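Side-chain contacts in probable endoglucanase (Gluconacetobacter xylinus, PDB 1WZZ), which hydrolyses internal beta-1,4-glucosidic linkages of cellulose and carboxymethyl-cellulose as a secreted glycoside hydrolase of family 8: residues 115-120 against 328-333; 238-243 against 314-319; 245-250 against 321-326. All blocks are in the same frame, centred on the assembly; numbering follows the deposited sequence.

Contact 1: 115-120 against 328-333; sequences LGRAGK and RAEETI
Arg117 and Glu330 reach for each other from opposite directions and meet as an ion pair between helix 105-122 and the last turn of helix 315-331, where their CA atoms are 11.3 Å apart. Outward from CB, the Arg117 chain has CG beside the backbone N, and a bend at the next bond (chi2 -73°) swings the rest toward the glutamate. Arg117 CD passes 3.7 Å from Glu330 OE1. Arg117 NE then gives its hydrogen to Glu330 OE1 at 2.8 Å, with an N-H...O angle of 161°. Beyond CZ, Arg117 NH2 bonds to Glu330 OE2 at 2.9 Å and 164°. NH1, on the other branch, has a weak hydrogen bond to Gln179 OE1. The grip is therefore side-on and two-pronged, with one carboxylate oxygen for each nitrogen, both met on their syn sides. The oxygens lie close to the guanidinium plane, while the nitrogens sit well off the carboxylate plane because the two groups are twisted relative to each other. Glu330 OE2 also accepts from Trp247 NE1, which helps set the rotation of the carboxylate. With two nearly straight charged bonds and a neutral donor besides, Glu330 is probably ionised, making this a charged tie between the two helices.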
ATOM      1  N   LEU A 115       9.140  -5.839  -8.538  1.00 11.87           N
ATOM      2  CA  LEU A 115      10.151  -6.746  -9.115  1.00 11.25           C
ATOM      3  C   LEU A 115       9.532  -7.901  -9.895  1.00 12.42           C
ATOM      4  O   LEU A 115      10.032  -8.273 -10.966  1.00 12.07           O
ATOM      5  CB  LEU A 115      11.062  -7.260  -7.996  1.00 10.07           C
ATOM      6  CG  LEU A 115      12.100  -6.226  -7.490  1.00 10.57           C
ATOM      7  CD1 LEU A 115      12.631  -6.626  -6.093  1.00 12.45           C
ATOM      8  CD2 LEU A 115      13.286  -6.118  -8.495  1.00 14.82           C
ATOM      9  N   GLY A 116       8.454  -8.483  -9.380  1.00 10.65           N
ATOM     10  CA  GLY A 116       7.801  -9.547 -10.121  1.00 12.91           C
ATOM     11  C   GLY A 116       7.243  -8.977 -11.421  1.00 16.69           C
ATOM     12  O   GLY A 116       7.355  -9.605 -12.458  1.00 16.04           O
ATOM     13  N   ARG A 117       6.661  -7.774 -11.378  1.00 14.66           N
ATOM     14  CA  ARG A 117       6.102  -7.177 -12.590  1.00 14.30           C
ATOM     15  C   ARG A 117       7.205  -6.857 -13.596  1.00 13.52           C
ATOM     16  O   ARG A 117       7.041  -7.112 -14.795  1.00 16.66           O
ATOM     17  CB  ARG A 117       5.328  -5.891 -12.266  1.00 14.56           C
ATOM     18  CG  ARG A 117       4.039  -6.116 -11.430  1.00 16.52           C
ATOM     19  CD  ARG A 117       2.946  -6.736 -12.281  1.00 17.68           C
ATOM     20  NE  ARG A 117       1.617  -6.714 -11.656  1.00 19.49           N
ATOM     21  CZ  ARG A 117       1.093  -7.720 -10.957  1.00 21.64           C
ATOM     22  NH1 ARG A 117       1.784  -8.837 -10.760  1.00 18.41           N
ATOM     23  NH2 ARG A 117      -0.169  -7.651 -10.534  1.00 18.84           N
ATOM     24  N   ALA A 118       8.313  -6.303 -13.100  1.00 13.29           N
ATOM     25  CA  ALA A 118       9.449  -5.931 -13.956  1.00 12.42           C
ATOM     26  C   ALA A 118      10.106  -7.175 -14.519  1.00 14.54           C
ATOM     27  O   ALA A 118      10.538  -7.192 -15.659  1.00 14.31           O
ATOM     28  CB  ALA A 118      10.489  -5.105 -13.158  1.00 13.66           C
ATOM     29  N   GLY A 119      10.203  -8.215 -13.705  1.00 14.62           N
ATOM     30  CA  GLY A 119      10.816  -9.455 -14.189  1.00 15.45           C
ATOM     31  C   GLY A 119      10.105 -10.010 -15.409  1.00 17.77           C
ATOM     32  O   GLY A 119      10.741 -10.447 -16.379  1.00 18.95           O
ATOM     33  N   LYS A 120       8.778  -9.973 -15.381  1.00 16.70           N
ATOM     34  CA  LYS A 120       7.995 -10.480 -16.497  1.00 19.83           C
ATOM     35  C   LYS A 120       8.035  -9.516 -17.687  1.00 22.15           C
ATOM     36  O   LYS A 120       8.283  -9.924 -18.831  1.00 22.46           O
ATOM     37  CB  LYS A 120       6.545 -10.714 -16.068  1.00 21.68           C
ATOM     38  CG  LYS A 120       5.724 -11.421 -17.166  1.00 29.99           C
ATOM     39  CD  LYS A 120       4.244 -11.569 -16.826  1.00 36.73           C
ATOM     40  CE  LYS A 120       3.534 -12.351 -17.940  1.00 41.24           C
ATOM     41  NZ  LYS A 120       2.066 -12.504 -17.700  1.00 44.46           N
ATOM     42  N   ARG A 328      -6.447   0.233 -12.189  1.00 15.40           N
ATOM     43  CA  ARG A 328      -7.422   0.238 -13.264  1.00 16.80           C
ATOM     44  C   ARG A 328      -6.878  -0.471 -14.490  1.00 17.88           C
ATOM     45  O   ARG A 328      -7.582  -1.274 -15.098  1.00 20.68           O
ATOM     46  CB  ARG A 328      -7.823   1.677 -13.607  1.00 17.02           C
ATOM     47  CG  ARG A 328      -8.909   1.781 -14.666  1.00 21.59           C
ATOM     48  CD  ARG A 328      -9.192   3.246 -15.017  1.00 21.81           C
ATOM     49  NE  ARG A 328      -8.009   3.892 -15.599  1.00 26.45           N
ATOM     50  CZ  ARG A 328      -8.014   5.091 -16.178  1.00 26.97           C
ATOM     51  NH1 ARG A 328      -6.889   5.602 -16.668  1.00 24.69           N
ATOM     52  NH2 ARG A 328      -9.151   5.770 -16.279  1.00 25.99           N
ATOM     53  N   ALA A 329      -5.623  -0.201 -14.839  1.00 16.95           N
ATOM     54  CA  ALA A 329      -5.021  -0.822 -16.025  1.00 18.43           C
ATOM     55  C   ALA A 329      -4.967  -2.339 -15.874  1.00 20.53           C
ATOM     56  O   ALA A 329      -5.190  -3.079 -16.840  1.00 22.77           O
ATOM     57  CB  ALA A 329      -3.633  -0.276 -16.252  1.00 19.13           C
ATOM     58  N   GLU A 330      -4.682  -2.815 -14.668  1.00 20.49           N
ATOM     59  CA  GLU A 330      -4.612  -4.260 -14.444  1.00 21.64           C
ATOM     60  C   GLU A 330      -5.939  -4.961 -14.163  1.00 26.94           C
ATOM     61  O   GLU A 330      -6.192  -6.045 -14.699  1.00 27.52           O
ATOM     62  CB  GLU A 330      -3.670  -4.575 -13.278  1.00 18.90           C
ATOM     63  CG  GLU A 330      -2.196  -4.226 -13.513  1.00 15.77           C
ATOM     64  CD  GLU A 330      -1.281  -4.822 -12.460  1.00 19.62           C
ATOM     65  OE1 GLU A 330      -0.050  -4.586 -12.514  1.00 22.71           O
ATOM     66  OE2 GLU A 330      -1.787  -5.554 -11.592  1.00 21.06           O
ATOM     67  N   GLU A 331      -6.767  -4.359 -13.309  1.00 28.51           N
ATOM     68  CA  GLU A 331      -8.038  -4.966 -12.918  1.00 31.97           C
ATOM     69  C   GLU A 331      -9.007  -5.186 -14.060  1.00 34.85           C
ATOM     70  O   GLU A 331      -9.755  -6.179 -14.083  1.00 33.50           O
ATOM     71  CB  GLU A 331      -8.721  -4.114 -11.833  1.00 31.43           C
ATOM     72  CG  GLU A 331      -9.988  -4.716 -11.173  1.00 35.10           C
ATOM     73  CD  GLU A 331     -11.244  -4.658 -12.056  1.00 36.91           C
ATOM     74  OE1 GLU A 331     -11.311  -3.795 -12.957  1.00 37.50           O
ATOM     75  OE2 GLU A 331     -12.186  -5.461 -11.825  1.00 38.57           O
ATOM     76  N   THR A 332      -9.003  -4.254 -15.005  1.00 36.66           N
ATOM     77  CA  THR A 332      -9.915  -4.327 -16.148  1.00 41.69           C
ATOM     78  C   THR A 332      -9.540  -5.391 -17.164  1.00 44.95           C
ATOM     79  O   THR A 332     -10.223  -5.541 -18.176  1.00 46.84           O
ATOM     80  CB  THR A 332     -10.017  -2.972 -16.869  1.00 40.44           C
ATOM     81  OG1 THR A 332      -8.736  -2.612 -17.389  1.00 41.52           O
ATOM     82  CG2 THR A 332     -10.512  -1.901 -15.901  1.00 41.06           C
ATOM     83  N   ILE A 333      -8.462  -6.123 -16.885  1.00 48.49           N
ATOM     84  CA  ILE A 333      -7.974  -7.191 -17.758  1.00 52.65           C
ATOM     85  C   ILE A 333      -7.515  -6.675 -19.122  1.00 55.26           C
ATOM     86  O   ILE A 333      -6.286  -6.549 -19.295  1.00 57.01           O
ATOM     87  CB  ILE A 333      -9.072  -8.258 -17.945  1.00 53.33           C
ATOM     88  CG1 ILE A 333      -9.417  -8.859 -16.583  1.00 53.98           C
ATOM     89  CG2 ILE A 333      -8.607  -9.347 -18.919  1.00 53.75           C
ATOM     90  CD1 ILE A 333     -10.681  -9.732 -16.593  1.00 56.05           C
TER

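Contact 2: 238-243 against 314-319; sequences AIRVPL and DYYSAA
With CG anti to the backbone N (chi1 177°), Tyr316 sends its ring across to segment 238-243, while the Arg240 chain, extended from CG to NE, carries its guanidinium back the other way to meet it. Arg240 NH2 ends 3.3 Å from Tyr316 CE1, with guanidinium and ring planes steeply inclined at 74°. Arg240 NH2 also donates to a water 2.8 Å from it, and this water donates in turn to Tyr316 O at 2.9 Å, bridging the arginine to the helix backbone. The same water lies over one face of the tyrosine ring, toward its rim. At the far end of the ring, Ile239 CG2 packs 3.3 Å from Tyr316 OH, whose hydrogen bond goes to Tyr236 O. Asp314, the N-cap of helix 315-331, accepts from Ser317 N through Asp314 OD1 at 2.9 Å and so caps the first turn of the helix that carries the tyrosine. The Arg240 side chain comes within about 6 Å of that of Asp106, the predicted nucleophile, and about 7 Å of that of Glu49, the probable proton donor. This places the contact beside the probable catalytic centre of a family 8 (alpha/alpha)6 barrel.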
ATOM      1  N   ALA A 238      -5.837   3.706   5.514  1.00  9.93           N
ATOM      2  CA  ALA A 238      -7.023   2.887   5.227  1.00 10.68           C
ATOM      3  C   ALA A 238      -7.668   3.120   3.867  1.00  8.88           C
ATOM      4  O   ALA A 238      -8.322   2.230   3.318  1.00 10.09           O
ATOM      5  CB  ALA A 238      -8.062   3.065   6.350  1.00 13.19           C
ATOM      6  N   ILE A 239      -7.452   4.306   3.314  1.00  9.19           N
ATOM      7  CA  ILE A 239      -8.004   4.643   1.993  1.00  9.47           C
ATOM      8  C   ILE A 239      -7.544   3.605   0.945  1.00  9.67           C
ATOM      9  O   ILE A 239      -8.259   3.327  -0.025  1.00 10.04           O
ATOM     10  CB  ILE A 239      -7.559   6.092   1.586  1.00  9.01           C
ATOM     11  CG1 ILE A 239      -8.141   6.487   0.212  1.00  8.62           C
ATOM     12  CG2 ILE A 239      -6.020   6.206   1.509  1.00 10.13           C
ATOM     13  CD1 ILE A 239      -9.681   6.453   0.140  1.00 11.60           C
ATOM     14  N   ARG A 240      -6.370   2.990   1.169  1.00  8.96           N
ATOM     15  CA  ARG A 240      -5.890   2.008   0.192  1.00  9.99           C
ATOM     16  C   ARG A 240      -6.557   0.647   0.259  1.00  8.96           C
ATOM     17  O   ARG A 240      -6.478  -0.113  -0.696  1.00 10.36           O
ATOM     18  CB  ARG A 240      -4.368   1.837   0.301  1.00  9.71           C
ATOM     19  CG  ARG A 240      -3.607   3.090  -0.111  1.00 13.45           C
ATOM     20  CD  ARG A 240      -2.095   2.872  -0.170  1.00 16.70           C
ATOM     21  NE  ARG A 240      -1.432   4.174  -0.282  1.00 20.05           N
ATOM     22  CZ  ARG A 240      -1.235   4.995   0.747  1.00 24.96           C
ATOM     23  NH1 ARG A 240      -1.634   4.640   1.965  1.00 20.12           N
ATOM     24  NH2 ARG A 240      -0.674   6.188   0.555  1.00 25.23           N
ATOM     25  N   VAL A 241      -7.227   0.346   1.372  1.00  9.64           N
ATOM     26  CA  VAL A 241      -7.894  -0.950   1.504  1.00 10.15           C
ATOM     27  C   VAL A 241      -8.902  -1.249   0.383  1.00  9.60           C
ATOM     28  O   VAL A 241      -8.800  -2.278  -0.292  1.00 10.92           O
ATOM     29  CB  VAL A 241      -8.549  -1.085   2.906  1.00 11.30           C
ATOM     30  CG1 VAL A 241      -9.395  -2.369   2.983  1.00 12.72           C
ATOM     31  CG2 VAL A 241      -7.446  -1.120   3.968  1.00 11.85           C
ATOM     32  N   PRO A 242      -9.876  -0.351   0.126  1.00 10.09           N
ATOM     33  CA  PRO A 242     -10.820  -0.656  -0.956  1.00 10.80           C
ATOM     34  C   PRO A 242     -10.123  -0.782  -2.305  1.00 10.72           C
ATOM     35  O   PRO A 242     -10.515  -1.613  -3.122  1.00 11.92           O
ATOM     36  CB  PRO A 242     -11.818   0.526  -0.926  1.00 10.21           C
ATOM     37  CG  PRO A 242     -11.077   1.612  -0.212  1.00  7.84           C
ATOM     38  CD  PRO A 242     -10.266   0.868   0.850  1.00  8.66           C
ATOM     39  N   LEU A 243      -9.064   0.010  -2.499  1.00 10.92           N
ATOM     40  CA  LEU A 243      -8.329  -0.048  -3.739  1.00 10.43           C
ATOM     41  C   LEU A 243      -7.624  -1.403  -3.942  1.00 10.45           C
ATOM     42  O   LEU A 243      -7.781  -2.037  -4.974  1.00 11.85           O
ATOM     43  CB  LEU A 243      -7.279   1.059  -3.792  1.00 10.43           C
ATOM     44  CG  LEU A 243      -6.502   1.052  -5.118  1.00 14.07           C
ATOM     45  CD1 LEU A 243      -7.451   1.391  -6.260  1.00 15.44           C
ATOM     46  CD2 LEU A 243      -5.362   2.057  -5.044  1.00 16.46           C
ATOM     47  N   ASP A 314       0.505  17.368  -3.803  1.00 18.11           N
ATOM     48  CA  ASP A 314       1.705  16.899  -3.144  1.00 20.77           C
ATOM     49  C   ASP A 314       2.017  15.473  -3.531  1.00 17.35           C
ATOM     50  O   ASP A 314       1.264  14.834  -4.277  1.00 18.11           O
ATOM     51  CB  ASP A 314       1.574  16.997  -1.618  1.00 21.52           C
ATOM     52  CG  ASP A 314       0.372  16.226  -1.057  1.00 25.30           C
ATOM     53  OD1 ASP A 314      -0.238  15.393  -1.761  1.00 19.56           O
ATOM     54  OD2 ASP A 314       0.036  16.458   0.135  1.00 30.06           O
ATOM     55  N   TYR A 315       3.149  14.990  -3.026  1.00 19.01           N
ATOM     56  CA  TYR A 315       3.588  13.638  -3.290  1.00 16.68           C
ATOM     57  C   TYR A 315       2.544  12.591  -2.901  1.00 16.37           C
ATOM     58  O   TYR A 315       2.232  11.684  -3.670  1.00 13.75           O
ATOM     59  CB  TYR A 315       4.884  13.355  -2.525  1.00 17.08           C
ATOM     60  CG  TYR A 315       5.249  11.906  -2.565  1.00 16.22           C
ATOM     61  CD1 TYR A 315       4.743  11.005  -1.618  1.00 18.31           C
ATOM     62  CD2 TYR A 315       6.010  11.402  -3.615  1.00 18.47           C
ATOM     63  CE1 TYR A 315       4.977   9.650  -1.728  1.00 21.30           C
ATOM     64  CE2 TYR A 315       6.246  10.052  -3.739  1.00 20.48           C
ATOM     65  CZ  TYR A 315       5.732   9.177  -2.796  1.00 23.23           C
ATOM     66  OH  TYR A 315       5.990   7.834  -2.902  1.00 25.85           O
ATOM     67  N   TYR A 316       2.009  12.708  -1.691  1.00 16.44           N
ATOM     68  CA  TYR A 316       1.027  11.729  -1.235  1.00 13.81           C
ATOM     69  C   TYR A 316      -0.102  11.536  -2.240  1.00 14.09           C
ATOM     70  O   TYR A 316      -0.465  10.406  -2.602  1.00 13.50           O
ATOM     71  CB  TYR A 316       0.425  12.148   0.108  1.00 14.94           C
ATOM     72  CG  TYR A 316      -0.651  11.191   0.561  1.00 12.89           C
ATOM     73  CD1 TYR A 316      -0.332  10.081   1.360  1.00 12.35           C
ATOM     74  CD2 TYR A 316      -1.968  11.347   0.140  1.00 13.25           C
ATOM     75  CE1 TYR A 316      -1.314   9.155   1.723  1.00 13.29           C
ATOM     76  CE2 TYR A 316      -2.938  10.427   0.472  1.00 12.83           C
ATOM     77  CZ  TYR A 316      -2.617   9.331   1.265  1.00 14.04           C
ATOM     78  OH  TYR A 316      -3.623   8.424   1.576  1.00 14.21           O
ATOM     79  N   SER A 317      -0.682  12.641  -2.690  1.00 14.07           N
ATOM     80  CA  SER A 317      -1.798  12.544  -3.622  1.00 12.96           C
ATOM     81  C   SER A 317      -1.355  11.991  -4.975  1.00 13.35           C
ATOM     82  O   SER A 317      -2.050  11.189  -5.587  1.00 13.44           O
ATOM     83  CB  SER A 317      -2.469  13.922  -3.810  1.00 13.63           C
ATOM     84  OG  SER A 317      -3.665  13.804  -4.578  1.00 14.41           O
ATOM     85  N   ALA A 318      -0.188  12.424  -5.437  1.00 12.24           N
ATOM     86  CA  ALA A 318       0.317  11.942  -6.725  1.00 11.25           C
ATOM     87  C   ALA A 318       0.526  10.438  -6.721  1.00 12.89           C
ATOM     88  O   ALA A 318       0.137   9.753  -7.653  1.00 11.94           O
ATOM     89  CB  ALA A 318       1.621  12.627  -7.044  1.00 14.87           C
ATOM     90  N   ALA A 319       1.183   9.930  -5.683  1.00 13.10           N
ATOM     91  CA  ALA A 319       1.445   8.501  -5.624  1.00 11.53           C
ATOM     92  C   ALA A 319       0.161   7.697  -5.527  1.00 10.12           C
ATOM     93  O   ALA A 319      -0.012   6.690  -6.204  1.00 10.84           O
ATOM     94  CB  ALA A 319       2.342   8.180  -4.424  1.00 12.99           C
TER
HETATM   95  O   HOH W   1       0.409   7.979  -1.313  1.00 15.79           O

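Contact 3: 245-250 against 321-326; sequences FYWAHM and TLLVYI
Trp247 meets Leu323 and Ile326 with the benzene half of its indole, and it alone of segment 245-250 makes a close contact with 321-326. Phe245 starts the run two residues before it and turns its ring to Met174 of helix 174-184. Tyr246 follows with CB directed at the other helix, but its ring passes 321-326 and packs on Ala327 and Glu331 farther along. Trp247 makes the contact itself. With chi1 at -176° the indole extends away from the backbone N, toward helix 315-331. Trp247 CZ3 touches Leu323 CD1 at 3.7 Å, and Trp247 CH2 lies 3.9 Å from Leu323 CD1, which arrives at the ring edge near its plane. The two side chains cross at about a right angle. Ile326 instead lies alongside the indole and points the same way, its CG2 branch 3.7 Å from Trp247 CZ2 and 4.0 Å from Trp247 CH2. The closest touches are carbon to carbon, though Ile326 O stands 4.3 Å above one face of the Trp247 ring, offset toward the rim. The polar corner of the indole, NE1, turns to Glu330. Ala248 then leans on Met174 and Leu178. At His249 phi turns positive and the helix ends in a Schellman motif: His249 N bonds to Tyr246 O at 3.0 Å, and selenomethionine Met250 N reaches back to Phe245 O at 2.8 Å. The contact is buried, joining the last turn of helix 240-247 to the middle of helix 315-331. Helix 174-184 borders Trp247 through Pro175, helix 48-61 backs Leu323 with Tyr53 and Leu56 and meets Ile326 at Ser60, and helix 289-297 packs on Val324.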
ATOM      1  N   PHE A 245      -8.162  -4.340  -2.584  1.00 11.25           N
ATOM      2  CA  PHE A 245      -9.070  -5.454  -2.722  1.00 12.38           C
ATOM      3  C   PHE A 245      -9.860  -5.385  -4.035  1.00 14.34           C
ATOM      4  O   PHE A 245     -10.135  -6.422  -4.633  1.00 16.39           O
ATOM      5  CB  PHE A 245      -9.942  -5.553  -1.447  1.00 14.08           C
ATOM      6  CG  PHE A 245      -9.195  -6.160  -0.279  1.00 13.94           C
ATOM      7  CD1 PHE A 245      -8.263  -5.414   0.438  1.00 13.75           C
ATOM      8  CD2 PHE A 245      -9.352  -7.516   0.029  1.00 15.53           C
ATOM      9  CE1 PHE A 245      -7.484  -5.999   1.440  1.00 16.29           C
ATOM     10  CE2 PHE A 245      -8.576  -8.120   1.039  1.00 15.77           C
ATOM     11  CZ  PHE A 245      -7.641  -7.360   1.742  1.00 15.55           C
ATOM     12  N   TYR A 246     -10.196  -4.181  -4.512  1.00 14.03           N
ATOM     13  CA  TYR A 246     -10.855  -4.045  -5.813  1.00 13.70           C
ATOM     14  C   TYR A 246      -9.900  -4.566  -6.900  1.00 15.85           C
ATOM     15  O   TYR A 246     -10.274  -5.358  -7.760  1.00 16.20           O
ATOM     16  CB  TYR A 246     -11.197  -2.559  -6.088  1.00 15.86           C
ATOM     17  CG  TYR A 246     -11.028  -2.093  -7.540  1.00 19.16           C
ATOM     18  CD1 TYR A 246      -9.851  -1.451  -7.960  1.00 21.30           C
ATOM     19  CD2 TYR A 246     -12.039  -2.300  -8.493  1.00 20.87           C
ATOM     20  CE1 TYR A 246      -9.677  -1.031  -9.284  1.00 23.28           C
ATOM     21  CE2 TYR A 246     -11.862  -1.879  -9.840  1.00 25.52           C
ATOM     22  CZ  TYR A 246     -10.679  -1.250 -10.215  1.00 23.97           C
ATOM     23  OH  TYR A 246     -10.470  -0.852 -11.524  1.00 25.67           O
ATOM     24  N   TRP A 247      -8.647  -4.127  -6.815  1.00 14.36           N
ATOM     25  CA  TRP A 247      -7.613  -4.473  -7.780  1.00 14.35           C
ATOM     26  C   TRP A 247      -7.420  -5.967  -7.886  1.00 15.29           C
ATOM     27  O   TRP A 247      -7.261  -6.512  -8.998  1.00 15.44           O
ATOM     28  CB  TRP A 247      -6.340  -3.763  -7.309  1.00 13.98           C
ATOM     29  CG  TRP A 247      -5.108  -3.828  -8.113  1.00 13.31           C
ATOM     30  CD1 TRP A 247      -4.817  -4.626  -9.204  1.00 15.20           C
ATOM     31  CD2 TRP A 247      -3.950  -3.068  -7.849  1.00 13.05           C
ATOM     32  NE1 TRP A 247      -3.524  -4.389  -9.623  1.00 13.80           N
ATOM     33  CE2 TRP A 247      -2.968  -3.438  -8.806  1.00 14.27           C
ATOM     34  CE3 TRP A 247      -3.633  -2.100  -6.884  1.00 13.83           C
ATOM     35  CZ2 TRP A 247      -1.697  -2.875  -8.821  1.00 16.22           C
ATOM     36  CZ3 TRP A 247      -2.359  -1.538  -6.903  1.00 18.51           C
ATOM     37  CH2 TRP A 247      -1.411  -1.929  -7.868  1.00 17.24           C
ATOM     38  N   ALA A 248      -7.454  -6.633  -6.738  1.00 14.39           N
ATOM     39  CA  ALA A 248      -7.243  -8.080  -6.701  1.00 16.85           C
ATOM     40  C   ALA A 248      -8.499  -8.901  -6.947  1.00 18.33           C
ATOM     41  O   ALA A 248      -8.459 -10.139  -6.847  1.00 17.59           O
ATOM     42  CB  ALA A 248      -6.619  -8.475  -5.350  1.00 18.37           C
ATOM     43  N   HIS A 249      -9.611  -8.224  -7.255  1.00 17.80           N
ATOM     44  CA  HIS A 249     -10.902  -8.893  -7.498  1.00 20.11           C
ATOM     45  C   HIS A 249     -11.338  -9.635  -6.235  1.00 20.95           C
ATOM     46  O   HIS A 249     -11.910 -10.732  -6.300  1.00 21.50           O
ATOM     47  CB  HIS A 249     -10.800  -9.899  -8.656  1.00 22.01           C
ATOM     48  CG  HIS A 249     -10.451  -9.284  -9.974  1.00 27.08           C
ATOM     49  ND1 HIS A 249     -11.321  -8.479 -10.677  1.00 30.59           N
ATOM     50  CD2 HIS A 249      -9.319  -9.350 -10.714  1.00 30.20           C
ATOM     51  CE1 HIS A 249     -10.739  -8.073 -11.792  1.00 30.60           C
ATOM     52  NE2 HIS A 249      -9.524  -8.586 -11.839  1.00 32.26           N
HETATM   53  N   MSE A 250     -11.079  -9.038  -5.078  1.00 18.86           N
HETATM   54  CA  MSE A 250     -11.441  -9.668  -3.832  1.00 20.53           C
HETATM   55  C   MSE A 250     -12.204  -8.730  -2.902  1.00 17.13           C
HETATM   56  O   MSE A 250     -12.145  -8.887  -1.695  1.00 18.20           O
HETATM   57  CB  MSE A 250     -10.178 -10.225  -3.148  1.00 26.86           C
HETATM   58  CG  MSE A 250      -9.486 -11.335  -3.975  1.00 33.43           C
HETATM   59 SE   MSE A 250     -10.653 -12.904  -4.244  1.00 51.68          SE
HETATM   60  CE  MSE A 250     -10.378 -13.262  -6.135  1.00 45.04           C
ATOM     61  N   THR A 321      -2.770   8.573  -6.558  1.00 10.70           N
ATOM     62  CA  THR A 321      -3.472   8.660  -7.823  1.00 10.64           C
ATOM     63  C   THR A 321      -2.874   7.724  -8.870  1.00  9.63           C
ATOM     64  O   THR A 321      -3.607   7.001  -9.550  1.00 10.24           O
ATOM     65  CB  THR A 321      -3.456  10.111  -8.353  1.00 10.75           C
ATOM     66  OG1 THR A 321      -4.108  10.962  -7.392  1.00 13.15           O
ATOM     67  CG2 THR A 321      -4.202  10.215  -9.671  1.00 11.70           C
ATOM     68  N   LEU A 322      -1.545   7.713  -8.987  1.00 11.18           N
ATOM     69  CA  LEU A 322      -0.912   6.826  -9.967  1.00 12.14           C
ATOM     70  C   LEU A 322      -1.155   5.354  -9.606  1.00 12.14           C
ATOM     71  O   LEU A 322      -1.337   4.509 -10.479  1.00 11.34           O
ATOM     72  CB  LEU A 322       0.586   7.162 -10.070  1.00 13.06           C
ATOM     73  CG  LEU A 322       1.422   6.491 -11.166  1.00 13.87           C
ATOM     74  CD1 LEU A 322       0.685   6.253 -12.445  1.00 14.72           C
ATOM     75  CD2 LEU A 322       2.622   7.393 -11.389  1.00 15.40           C
ATOM     76  N   LEU A 323      -1.240   5.052  -8.317  1.00 11.20           N
ATOM     77  CA  LEU A 323      -1.521   3.680  -7.899  1.00 11.18           C
ATOM     78  C   LEU A 323      -2.886   3.257  -8.450  1.00 10.70           C
ATOM     79  O   LEU A 323      -3.086   2.113  -8.868  1.00 12.25           O
ATOM     80  CB  LEU A 323      -1.505   3.609  -6.378  1.00 10.93           C
ATOM     81  CG  LEU A 323      -1.564   2.216  -5.767  1.00 10.88           C
ATOM     82  CD1 LEU A 323      -0.270   1.432  -6.147  1.00 10.87           C
ATOM     83  CD2 LEU A 323      -1.706   2.360  -4.265  1.00 11.54           C
ATOM     84  N   VAL A 324      -3.855   4.180  -8.449  1.00 10.19           N
ATOM     85  CA  VAL A 324      -5.166   3.864  -8.990  1.00 10.71           C
ATOM     86  C   VAL A 324      -5.083   3.629 -10.513  1.00 11.24           C
ATOM     87  O   VAL A 324      -5.761   2.745 -11.058  1.00 12.17           O
ATOM     88  CB  VAL A 324      -6.192   5.003  -8.684  1.00 10.79           C
ATOM     89  CG1 VAL A 324      -7.516   4.715  -9.402  1.00 12.68           C
ATOM     90  CG2 VAL A 324      -6.431   5.100  -7.152  1.00 10.63           C
ATOM     91  N   TYR A 325      -4.277   4.424 -11.215  1.00 12.64           N
ATOM     92  CA  TYR A 325      -4.127   4.190 -12.658  1.00 12.42           C
ATOM     93  C   TYR A 325      -3.598   2.769 -12.904  1.00 12.70           C
ATOM     94  O   TYR A 325      -4.022   2.101 -13.848  1.00 14.50           O
ATOM     95  CB  TYR A 325      -3.156   5.205 -13.284  1.00 13.01           C
ATOM     96  CG  TYR A 325      -3.802   6.518 -13.672  1.00 12.82           C
ATOM     97  CD1 TYR A 325      -4.186   6.768 -14.992  1.00 13.42           C
ATOM     98  CD2 TYR A 325      -3.992   7.519 -12.729  1.00 13.48           C
ATOM     99  CE1 TYR A 325      -4.743   8.004 -15.359  1.00 13.93           C
ATOM    100  CE2 TYR A 325      -4.557   8.760 -13.081  1.00 14.72           C
ATOM    101  CZ  TYR A 325      -4.920   8.984 -14.390  1.00 13.54           C
ATOM    102  OH  TYR A 325      -5.465  10.215 -14.707  1.00 14.88           O
ATOM    103  N   ILE A 326      -2.687   2.310 -12.051  1.00 13.59           N
ATOM    104  CA  ILE A 326      -2.132   0.952 -12.221  1.00 14.00           C
ATOM    105  C   ILE A 326      -3.231  -0.077 -11.969  1.00 13.93           C
ATOM    106  O   ILE A 326      -3.395  -1.032 -12.736  1.00 14.91           O
ATOM    107  CB  ILE A 326      -0.984   0.667 -11.231  1.00 14.88           C
ATOM    108  CG1 ILE A 326       0.083   1.761 -11.291  1.00 20.21           C
ATOM    109  CG2 ILE A 326      -0.384  -0.754 -11.520  1.00 15.60           C
ATOM    110  CD1 ILE A 326       0.662   1.961 -12.636  1.00 16.95           C
TER

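From the N terminus, the chain first enters these contacts on helix 105-122. Contact 1 closes the longest loop, with 207 residues between its segments, and the other two nest inside it. Helix 240-247 then supplies the first segments of contacts 2 and 3, and helix 315-331 the second segments in the same order, so these two loops cross. Helix 315-331 serves all three, from its start in contact 2 to its C-terminal end in contact 1. Contacts 2 and 3 touch through Leu243 and Leu323, and contacts 1 and 3 where Trp247 meets Glu330, whereas contacts 1 and 2 stay apart, their nearest atoms about 6 Å from each other. Together they tie the last helix of the chain to two earlier ones.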